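PDB 6T7J: carbon monoxide dehydrogenase from Thermococcus sp. AM4, which catalyses the oxidation of carbon monoxide to carbon dioxide at a nickel-iron-sulfur cluster, which is seen here in a broken, nickel-free form. Local coordinates for residues Phe322-Gln325 and Glu326-Ile329; Ala347-Asp350 and Val351-Tyr355; Lys457-Tyr460 and Ser461-Thr464; Gly480-Ser483 and Ile484-Met488. All coordinates share one frame; numbering follows the deposited sequence.

Overall arrangement
Contacts 1 and 4 both reach the broken Fe4S4 cluster, and they meet beside it, where Phe322 N lies 3.5 Å from Cys481 SG. Contact 3 packs closely on contact 4, with centres about 10 Å apart: His462 ND1 comes within 3.2 Å of Trp482 CD1, the two rings standing at about 75°. Contact 3 also touches contact 1, through Met324 CG and His458 CE1 at 3.5 Å. Contact 2 is the outlying one. It rests on contact 1, with Gln325 OE1 3.2 Å from Ile348 CG2, but its nearest atoms stay about 13 Å from contacts 3 and 4, and the Ile348 side chain is about 12 Å from the cluster.

Contact 1 of 4, residues Phe322-Gln325 and Glu326-Ile329; sequences FLMQ and ELAI. With MSK (Broken Fe4S4 cluster), chain F.
Met324 O receives the amide of Ala328 in the main bond between residues 322-325 and 326-329, with N and O 2.9 Å apart and the donor nearly in line with the carbonyl. Gln325 O takes a second, weak share of the same N-H. These bonds belong to the opening turn of helix 325-330, which follows strand 318-320 at the margin of a parallel, Rossmann-like sheet.

The Gln325 side chain ties the turn down from within. Its CG sits between the backbone N and the carbonyl carbon (chi1 53°), and the extended chain beyond carries NE2 back to Phe322 O at 3.3 Å. That oxygen lies close to the amide plane, whereas NE2 stands above the carbonyl plane; Gln325 N approaches Phe322 O from the other face, at 3.0 Å. NE2 also donates to Cys343 O, and OE1 accepts from Met345 N, which fixes which way round the buried amide lies. A leucine here would probably leave Cys343 O and Met345 N without these partners and take from Phe322 O one of its two donors. The buried carboxylate of Glu326 makes a salt bridge with Arg38 and accepts from Ala35 N.

Packing completes the turn. Leu327 CD1 reaches back to within 4.4 Å of Met324 CG, and helix 20-30 covers both side chains. At the other end Phe322 packs on Met60 of the second subunit, and its ring meets the cluster obliquely, with CB and CG both 3.6 Å from the sulfide S4.

Contact 2 of 4, residues Ala347-Asp350 and Val351-Tyr355; sequences AIVD and VAQCY
Val351 begins the second half of a short helix that it shares with Ala347, the connection in the beta-alpha-beta unit of strand 336-339, helix 347-352 and strand 358-361. Its N donates to Ala347 O at 3.0 Å in a nearly straight bond (N-H...O 167°), and its CG2 branch lies over the same oxygen.

Ala352 continues the helical pattern by bonding to Ile348 O, but its N stands well above the carbonyl plane, while its methyl packs against Ile348 O and against Val359 of the following strand.

The single backbone N-H of Gln353 is shared between Val349 O and Asp350 O, each 2.9 Å from the nitrogen, an i-to-i-4 bond overlapping an i-to-i-3 bond. Its side chain runs alongside Val349, pointing the same way, with OE1 4.1 Å from CG1. The amide plane is turned 56° from the carboxylate of Asp350, whose OD2 makes a salt bridge to Lys74 of the second subunit.

Cys354 N bonds to Val351 O at 3.0 Å, and Cys354 O accepts from Arg403. Tyr355 N then reaches Ala352 O at 3.2 Å, closing a type I turn. With CG beside its own backbone N (chi1 -59°), the Tyr355 ring folds back and presents its edge, in plane, to Val351 O, which lies 3.4 Å from CD1.

Contact 3 of 4, residues Lys457-Tyr460 and Ser461-Thr464; sequences KHNY and SHVT
Tyr460 swings its ring forward along the helix because CG lies opposite the backbone N (chi1 -180°), and Thr464, one turn on, sets OG1 beside its own N (chi1 -69°), so the hydroxyl stands over one face of that ring. OG1 is 3.3 Å above the ring plane, offset toward the rim, with CZ among its nearest ring atoms. Its proton goes elsewhere: OG1 donates to Tyr460 O at 3.0 Å, so the ring meets the oxygen by packing. Thr464 N reaches the same Tyr460 O at 2.9 Å from the opposite face of the carbonyl, giving that oxygen a double grip. An alanine in place of Tyr460 would probably leave one side of the threonine hydroxyl uncovered and open a gap beside Pro610.

Asn459, with a positive phi, holds the N-cap position, and its O accepts Val463 N at 3.2 Å in a nearly straight bond. Its side chain makes no capping bond and turns instead to Asn452 and His462: OD1 accepts from Asn452 ND2 and lies at the edge of the His462 ring, 3.6 Å from CD2, with amide and imidazole planes 49° apart. Glu554 spans the turn from Asn459 N to His462 N.

His462 NE2 donates to the carbonyl of Cys451, a residue of the cluster pocket. The whole is a helix N-terminus that follows strand 444-448 of a parallel beta sheet in a Rossmann-like alpha/beta domain, placed as second shell to the cluster, about 7 Å from the His462 side chain.

Contact 4 of 4, residues Gly480-Ser483 and Ile484-Met488; sequences GCWS and IAAAM. With MSK (Broken Fe4S4 cluster), chain F.
Ile484 leans back over the turn around Gly480, and CB, CG1 and CD1 each meet an atom there. CB lies 3.7 Å from Cys481 O. CG1, set beside the backbone N (chi1 -57°), comes to 3.5 Å from Gly480 O, the carbonyl that also accepts Ile484 N at 3.0 Å. The terminal CD1 ends near Cys481, 4.3 Å from SG.

That sulfur is a cluster ligand: Cys481 SG binds the iron FE2 of the broken cluster at 2.4 Å, while the sulfide S5 lies 3.5 Å from SG. Both segments lie on helix 480-489, directly after strand 474-478 of a parallel beta sheet, so that the strand's end delivers the cysteine to the metal. Gly480 makes the bend with a positive phi of 70°, and its CA lies 4.3 Å from S5 of the cluster.

Regular i-to-i-4 bonds follow, Ala485 N to Cys481 O and Ala487 N to Ser483 O among them. On another flank of the helix, the indole of Trp482 lies against Ala486 in a CH-pi contact: the methyl CB sits over the face, 4.0 Å from the centroid of the six-membered ring and 16° off its normal, with CZ2 the nearest ring atom.

Contact 1 of 4, residues Phe322-Gln325 and Glu326-Ile329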
loop_
_atom_site.group_PDB
_atom_site.type_symbol
_atom_site.label_atom_id
_atom_site.label_comp_id
_atom_site.label_asym_id
_atom_site.label_seq_id
_atom_site.Cartn_x
_atom_site.Cartn_y
_atom_site.Cartn_z
ATOM N N PHE A 322 23.989 0.864 -7.184
ATOM C CA PHE A 322 22.741 1.021 -7.923
ATOM C C PHE A 322 22.966 1.548 -9.335
ATOM O O PHE A 322 22.834 0.801 -10.312
ATOM C CB PHE A 322 21.807 1.949 -7.143
ATOM C CG PHE A 322 20.484 2.188 -7.808
ATOM C CD1 PHE A 322 19.663 1.128 -8.152
ATOM C CD2 PHE A 322 20.057 3.476 -8.078
ATOM C CE1 PHE A 322 18.444 1.349 -8.765
ATOM C CE2 PHE A 322 18.840 3.704 -8.686
ATOM C CZ PHE A 322 18.033 2.638 -9.032
ATOM N N LEU A 323 23.350 2.820 -9.447
ATOM C CA LEU A 323 23.464 3.494 -10.735
ATOM C C LEU A 323 24.509 2.871 -11.651
ATOM O O LEU A 323 24.674 3.308 -12.794
ATOM C CB LEU A 323 23.785 4.974 -10.521
ATOM C CG LEU A 323 22.572 5.818 -10.138
ATOM C CD1 LEU A 323 22.983 7.249 -9.845
ATOM C CD2 LEU A 323 21.528 5.764 -11.241
ATOM N N MET A 324 25.218 1.851 -11.173
ATOM C CA MET A 324 26.232 1.191 -11.979
ATOM C C MET A 324 25.735 -0.082 -12.653
ATOM O O MET A 324 26.450 -0.618 -13.511
ATOM C CB MET A 324 27.464 0.875 -11.123
ATOM C CG MET A 324 28.135 2.116 -10.550
ATOM S SD MET A 324 29.454 1.752 -9.377
ATOM C CE MET A 324 30.744 1.194 -10.486
ATOM N N GLN A 325 24.534 -0.566 -12.310
ATOM C CA GLN A 325 24.065 -1.830 -12.876
ATOM C C GLN A 325 24.080 -1.790 -14.403
ATOM O O GLN A 325 24.696 -2.648 -15.051
ATOM C CB GLN A 325 22.669 -2.177 -12.343
ATOM C CG GLN A 325 21.605 -1.098 -12.494
ATOM C CD GLN A 325 20.307 -1.470 -11.805
ATOM O OE1 GLN A 325 19.552 -2.313 -12.292
ATOM N NE2 GLN A 325 20.042 -0.847 -10.663
ATOM N N GLU A 326 23.435 -0.777 -14.992
ATOM C CA GLU A 326 23.507 -0.572 -16.435
ATOM C C GLU A 326 24.947 -0.612 -16.923
ATOM O O GLU A 326 25.281 -1.349 -17.859
ATOM C CB GLU A 326 22.874 0.768 -16.807
ATOM C CG GLU A 326 21.394 0.722 -17.102
ATOM C CD GLU A 326 20.807 2.110 -17.208
ATOM O OE1 GLU A 326 21.236 2.988 -16.429
ATOM O OE2 GLU A 326 19.932 2.327 -18.072
ATOM N N LEU A 327 25.820 0.167 -16.276
ATOM C CA LEU A 327 27.204 0.264 -16.722
ATOM C C LEU A 327 27.883 -1.097 -16.741
ATOM O O LEU A 327 28.742 -1.346 -17.596
ATOM C CB LEU A 327 27.973 1.235 -15.827
ATOM C CG LEU A 327 27.408 2.656 -15.791
ATOM C CD1 LEU A 327 28.066 3.477 -14.693
ATOM C CD2 LEU A 327 27.572 3.329 -17.146
ATOM N N ALA A 328 27.491 -1.998 -15.833
ATOM C CA ALA A 328 28.114 -3.317 -15.796
ATOM C C ALA A 328 27.857 -4.079 -17.088
ATOM O O ALA A 328 28.730 -4.807 -17.574
ATOM C CB ALA A 328 27.605 -4.107 -14.590
ATOM N N ILE A 329 26.667 -3.912 -17.670
ATOM C CA ILE A 329 26.376 -4.554 -18.946
ATOM C C ILE A 329 27.135 -3.867 -20.071
ATOM O O ILE A 329 27.455 -4.492 -21.090
ATOM C CB ILE A 329 24.857 -4.559 -19.202
ATOM C CG1 ILE A 329 24.112 -5.074 -17.968
ATOM C CG2 ILE A 329 24.514 -5.398 -20.425
ATOM C CD1 ILE A 329 22.605 -4.955 -18.072
HETATM S S1 MSK F . 19.995 -1.712 -3.262
HETATM S S3 MSK F . 17.649 0.373 -1.776
HETATM S S4 MSK F . 19.525 1.558 -4.393
HETATM S S5 MSK F . 20.834 0.671 -1.324
HETATM FE FE1 MSK F . 19.226 -2.548 -1.308
HETATM FE FE2 MSK F . 21.052 0.356 -3.395
HETATM FE FE3 MSK F . 19.123 1.959 -2.292
HETATM FE FE4 MSK F . 18.407 -0.178 -3.794
#

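Contact 2 of 4, residues Ala347-Asp350 and Val351-Tyr355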
loop_
_atom_site.group_PDB
_atom_site.type_symbol
_atom_site.label_atom_id
_atom_site.label_comp_id
_atom_site.label_asym_id
_atom_site.label_seq_id
_atom_site.Cartn_x
_atom_site.Cartn_y
_atom_site.Cartn_z
ATOM N N ALA A 347 15.438 -1.007 -17.414
ATOM C CA ALA A 347 16.305 -0.624 -18.523
ATOM C C ALA A 347 17.444 -1.612 -18.740
ATOM O O ALA A 347 17.965 -1.710 -19.858
ATOM C CB ALA A 347 16.869 0.776 -18.285
ATOM N N ILE A 348 17.848 -2.351 -17.700
ATOM C CA ILE A 348 18.942 -3.303 -17.868
ATOM C C ILE A 348 18.612 -4.347 -18.921
ATOM O O ILE A 348 19.525 -4.945 -19.499
ATOM C CB ILE A 348 19.323 -3.990 -16.535
ATOM C CG1 ILE A 348 18.284 -5.043 -16.142
ATOM C CG2 ILE A 348 19.544 -2.961 -15.437
ATOM C CD1 ILE A 348 18.736 -5.951 -15.023
ATOM N N VAL A 349 17.327 -4.580 -19.200
ATOM C CA VAL A 349 16.982 -5.452 -20.318
ATOM C C VAL A 349 17.335 -4.773 -21.636
ATOM O O VAL A 349 18.060 -5.335 -22.466
ATOM C CB VAL A 349 15.498 -5.852 -20.258
ATOM C CG1 VAL A 349 15.046 -6.414 -21.594
ATOM C CG2 VAL A 349 15.282 -6.870 -19.154
ATOM N N ASP A 350 16.854 -3.541 -21.827
ATOM C CA ASP A 350 17.185 -2.768 -23.022
ATOM C C ASP A 350 18.678 -2.794 -23.300
ATOM O O ASP A 350 19.119 -3.231 -24.369
ATOM C CB ASP A 350 16.710 -1.331 -22.860
ATOM C CG ASP A 350 15.252 -1.189 -23.111
ATOM O OD1 ASP A 350 14.730 -1.670 -24.134
ATOM O OD2 ASP A 350 14.609 -0.609 -22.245
ATOM N N VAL A 351 19.473 -2.350 -22.322
ATOM C CA VAL A 351 20.927 -2.338 -22.469
ATOM C C VAL A 351 21.432 -3.726 -22.843
ATOM O O VAL A 351 22.222 -3.890 -23.783
ATOM C CB VAL A 351 21.585 -1.823 -21.177
ATOM C CG1 VAL A 351 23.099 -1.856 -21.294
ATOM C CG2 VAL A 351 21.098 -0.418 -20.865
ATOM N N ALA A 352 20.948 -4.754 -22.137
ATOM C CA ALA A 352 21.440 -6.104 -22.386
ATOM C C ALA A 352 21.113 -6.582 -23.790
ATOM O O ALA A 352 21.796 -7.474 -24.305
ATOM C CB ALA A 352 20.867 -7.084 -21.361
ATOM N N GLN A 353 20.093 -6.005 -24.427
ATOM C CA GLN A 353 19.743 -6.422 -25.776
ATOM C C GLN A 353 20.697 -5.875 -26.827
ATOM O O GLN A 353 20.636 -6.312 -27.981
ATOM C CB GLN A 353 18.305 -6.013 -26.097
ATOM C CG GLN A 353 17.295 -7.112 -25.800
ATOM C CD GLN A 353 15.871 -6.599 -25.702
ATOM O OE1 GLN A 353 15.639 -5.399 -25.566
ATOM N NE2 GLN A 353 14.910 -7.512 -25.771
ATOM N N CYS A 354 21.577 -4.944 -26.465
ATOM C CA CYS A 354 22.615 -4.497 -27.382
ATOM C C CYS A 354 23.910 -5.279 -27.208
ATOM O O CYS A 354 24.918 -4.938 -27.835
ATOM C CB CYS A 354 22.864 -2.997 -27.209
ATOM S SG CYS A 354 21.531 -1.958 -27.854
ATOM N N TYR A 355 23.900 -6.310 -26.371
ATOM C CA TYR A 355 25.034 -7.213 -26.221
ATOM C C TYR A 355 24.499 -8.641 -26.301
ATOM O O TYR A 355 23.395 -8.902 -26.797
ATOM C CB TYR A 355 25.780 -6.958 -24.904
ATOM C CG TYR A 355 26.319 -5.557 -24.741
ATOM C CD1 TYR A 355 25.515 -4.535 -24.251
ATOM C CD2 TYR A 355 27.637 -5.258 -25.063
ATOM C CE1 TYR A 355 26.008 -3.252 -24.095
ATOM C CE2 TYR A 355 28.138 -3.980 -24.912
ATOM C CZ TYR A 355 27.320 -2.982 -24.429
ATOM O OH TYR A 355 27.815 -1.708 -24.277
#

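Contact 3 of 4, residues Lys457-Tyr460 and Ser461-Thr464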
loop_
_atom_site.group_PDB
_atom_site.type_symbol
_atom_site.label_atom_id
_atom_site.label_comp_id
_atom_site.label_asym_id
_atom_site.label_seq_id
_atom_site.Cartn_x
_atom_site.Cartn_y
_atom_site.Cartn_z
ATOM N N LYS A 457 25.774 14.028 -7.439
ATOM C CA LYS A 457 26.966 13.402 -7.998
ATOM C C LYS A 457 27.125 11.985 -7.460
ATOM O O LYS A 457 26.986 11.743 -6.257
ATOM C CB LYS A 457 28.206 14.238 -7.681
ATOM C CG LYS A 457 29.465 13.734 -8.368
ATOM C CD LYS A 457 30.603 14.729 -8.272
ATOM C CE LYS A 457 31.792 14.272 -9.105
ATOM N NZ LYS A 457 32.858 15.310 -9.184
ATOM N N HIS A 458 27.423 11.049 -8.360
ATOM C CA HIS A 458 27.362 9.628 -8.039
ATOM C C HIS A 458 28.427 9.251 -7.014
ATOM O O HIS A 458 29.629 9.395 -7.266
ATOM C CB HIS A 458 27.519 8.798 -9.309
ATOM C CG HIS A 458 27.530 7.322 -9.064
ATOM N ND1 HIS A 458 28.583 6.514 -9.435
ATOM C CD2 HIS A 458 26.620 6.509 -8.476
ATOM C CE1 HIS A 458 28.320 5.266 -9.090
ATOM N NE2 HIS A 458 27.135 5.237 -8.507
ATOM N N ASN A 459 27.972 8.773 -5.854
ATOM C CA ASN A 459 28.812 8.306 -4.754
ATOM C C ASN A 459 29.649 9.418 -4.134
ATOM O O ASN A 459 30.402 9.164 -3.190
ATOM C CB ASN A 459 29.726 7.164 -5.211
ATOM C CG ASN A 459 28.977 5.860 -5.409
ATOM O OD1 ASN A 459 27.902 5.655 -4.845
ATOM N ND2 ASN A 459 29.545 4.971 -6.213
ATOM N N TYR A 460 29.521 10.653 -4.631
ATOM C CA TYR A 460 30.334 11.738 -4.088
ATOM C C TYR A 460 29.953 12.054 -2.648
ATOM O O TYR A 460 30.831 12.230 -1.795
ATOM C CB TYR A 460 30.211 12.993 -4.952
ATOM C CG TYR A 460 31.046 14.147 -4.436
ATOM C CD1 TYR A 460 32.419 14.181 -4.641
ATOM C CD2 TYR A 460 30.464 15.191 -3.726
ATOM C CE1 TYR A 460 33.188 15.227 -4.162
ATOM C CE2 TYR A 460 31.226 16.241 -3.244
ATOM C CZ TYR A 460 32.587 16.252 -3.466
ATOM O OH TYR A 460 33.350 17.292 -2.990
ATOM N N SER A 461 28.655 12.137 -2.354
ATOM C CA SER A 461 28.247 12.493 -0.999
ATOM C C SER A 461 28.562 11.372 -0.015
ATOM O O SER A 461 29.016 11.640 1.102
ATOM C CB SER A 461 26.763 12.857 -0.970
ATOM O OG SER A 461 26.556 14.162 -1.487
ATOM N N HIS A 462 28.351 10.115 -0.415
ATOM C CA HIS A 462 28.732 8.984 0.426
ATOM C C HIS A 462 30.172 9.125 0.915
ATOM O O HIS A 462 30.440 9.207 2.124
ATOM C CB HIS A 462 28.567 7.672 -0.351
ATOM C CG HIS A 462 27.143 7.271 -0.588
ATOM N ND1 HIS A 462 26.192 7.261 0.409
ATOM C CD2 HIS A 462 26.514 6.851 -1.712
ATOM C CE1 HIS A 462 25.037 6.858 -0.091
ATOM N NE2 HIS A 462 25.206 6.604 -1.376
ATOM N N VAL A 463 31.113 9.185 -0.030
ATOM C CA VAL A 463 32.527 9.160 0.323
ATOM C C VAL A 463 32.940 10.454 1.012
ATOM O O VAL A 463 33.728 10.434 1.964
ATOM C CB VAL A 463 33.389 8.875 -0.920
ATOM C CG1 VAL A 463 33.125 9.893 -2.015
ATOM C CG2 VAL A 463 34.845 8.893 -0.544
ATOM N N THR A 464 32.422 11.598 0.555
ATOM C CA THR A 464 32.824 12.865 1.159
ATOM C C THR A 464 32.347 12.961 2.603
ATOM O O THR A 464 33.101 13.393 3.484
ATOM C CB THR A 464 32.303 14.040 0.329
ATOM O OG1 THR A 464 33.000 14.088 -0.923
ATOM C CG2 THR A 464 32.526 15.354 1.060
#

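Contact 4 of 4, residues Gly480-Ser483 and Ile484-Met488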
loop_
_atom_site.group_PDB
_atom_site.type_symbol
_atom_site.label_atom_id
_atom_site.label_comp_id
_atom_site.label_asym_id
_atom_site.label_seq_id
_atom_site.Cartn_x
_atom_site.Cartn_y
_atom_site.Cartn_z
ATOM N N GLY A 480 24.536 -0.997 2.564
ATOM C CA GLY A 480 23.980 -0.786 1.241
ATOM C C GLY A 480 24.949 -0.187 0.236
ATOM O O GLY A 480 26.164 -0.440 0.244
ATOM N N CYS A 481 24.386 0.620 -0.665
ATOM C CA CYS A 481 25.199 1.211 -1.714
ATOM C C CYS A 481 26.173 2.245 -1.164
ATOM O O CYS A 481 27.199 2.501 -1.803
ATOM C CB CYS A 481 24.306 1.814 -2.801
ATOM S SG CYS A 481 23.369 0.576 -3.761
ATOM N N TRP A 482 25.912 2.814 0.018
ATOM C CA TRP A 482 26.974 3.568 0.678
ATOM C C TRP A 482 28.170 2.679 0.946
ATOM O O TRP A 482 29.319 3.100 0.764
ATOM C CB TRP A 482 26.524 4.188 2.002
ATOM C CG TRP A 482 27.737 4.766 2.719
ATOM C CD1 TRP A 482 28.266 6.013 2.551
ATOM C CD2 TRP A 482 28.606 4.090 3.648
ATOM N NE1 TRP A 482 29.382 6.168 3.335
ATOM C CE2 TRP A 482 29.616 5.002 4.012
ATOM C CE3 TRP A 482 28.620 2.811 4.211
ATOM C CZ2 TRP A 482 30.625 4.675 4.914
ATOM C CZ3 TRP A 482 29.627 2.487 5.103
ATOM C CH2 TRP A 482 30.612 3.416 5.450
ATOM N N SER A 483 27.935 1.456 1.424
ATOM C CA SER A 483 29.054 0.574 1.712
ATOM C C SER A 483 29.759 0.155 0.430
ATOM O O SER A 483 30.985 0.053 0.404
ATOM C CB SER A 483 28.587 -0.640 2.508
ATOM O OG SER A 483 27.949 -0.225 3.700
ATOM N N ILE A 484 28.999 -0.054 -0.647
ATOM C CA ILE A 484 29.651 -0.341 -1.929
ATOM C C ILE A 484 30.518 0.837 -2.362
ATOM O O ILE A 484 31.645 0.651 -2.843
ATOM C CB ILE A 484 28.607 -0.707 -2.999
ATOM C CG1 ILE A 484 27.776 -1.905 -2.540
ATOM C CG2 ILE A 484 29.293 -1.029 -4.318
ATOM C CD1 ILE A 484 26.650 -2.260 -3.483
ATOM N N ALA A 485 30.024 2.064 -2.180
ATOM C CA ALA A 485 30.795 3.249 -2.552
ATOM C C ALA A 485 32.059 3.374 -1.710
ATOM O O ALA A 485 33.150 3.637 -2.233
ATOM C CB ALA A 485 29.928 4.499 -2.405
ATOM N N ALA A 486 31.927 3.192 -0.395
ATOM C CA ALA A 486 33.079 3.276 0.494
ATOM C C ALA A 486 34.099 2.195 0.171
ATOM O O ALA A 486 35.311 2.434 0.236
ATOM C CB ALA A 486 32.627 3.173 1.950
ATOM N N ALA A 487 33.629 0.999 -0.187
ATOM C CA ALA A 487 34.541 -0.083 -0.535
ATOM C C ALA A 487 35.268 0.210 -1.839
ATOM O O ALA A 487 36.468 -0.057 -1.960
ATOM C CB ALA A 487 33.773 -1.402 -0.627
ATOM N N MET A 488 34.561 0.765 -2.827
ATOM C CA MET A 488 35.203 1.067 -4.102
ATOM C C MET A 488 36.175 2.234 -3.982
ATOM O O MET A 488 37.153 2.302 -4.737
ATOM C CB MET A 488 34.148 1.365 -5.165
ATOM C CG MET A 488 33.274 0.178 -5.518
ATOM S SD MET A 488 32.046 0.586 -6.768
ATOM C CE MET A 488 31.163 1.909 -5.943
HETATM S S1 MSK F . 19.995 -1.712 -3.262
HETATM S S3 MSK F . 17.649 0.373 -1.776
HETATM S S4 MSK F . 19.525 1.558 -4.393
HETATM S S5 MSK F . 20.834 0.671 -1.324
HETATM FE FE1 MSK F . 19.226 -2.548 -1.308
HETATM FE FE2 MSK F . 21.052 0.356 -3.395
HETATM FE FE3 MSK F . 19.123 1.959 -2.292
HETATM FE FE4 MSK F . 18.407 -0.178 -3.794
#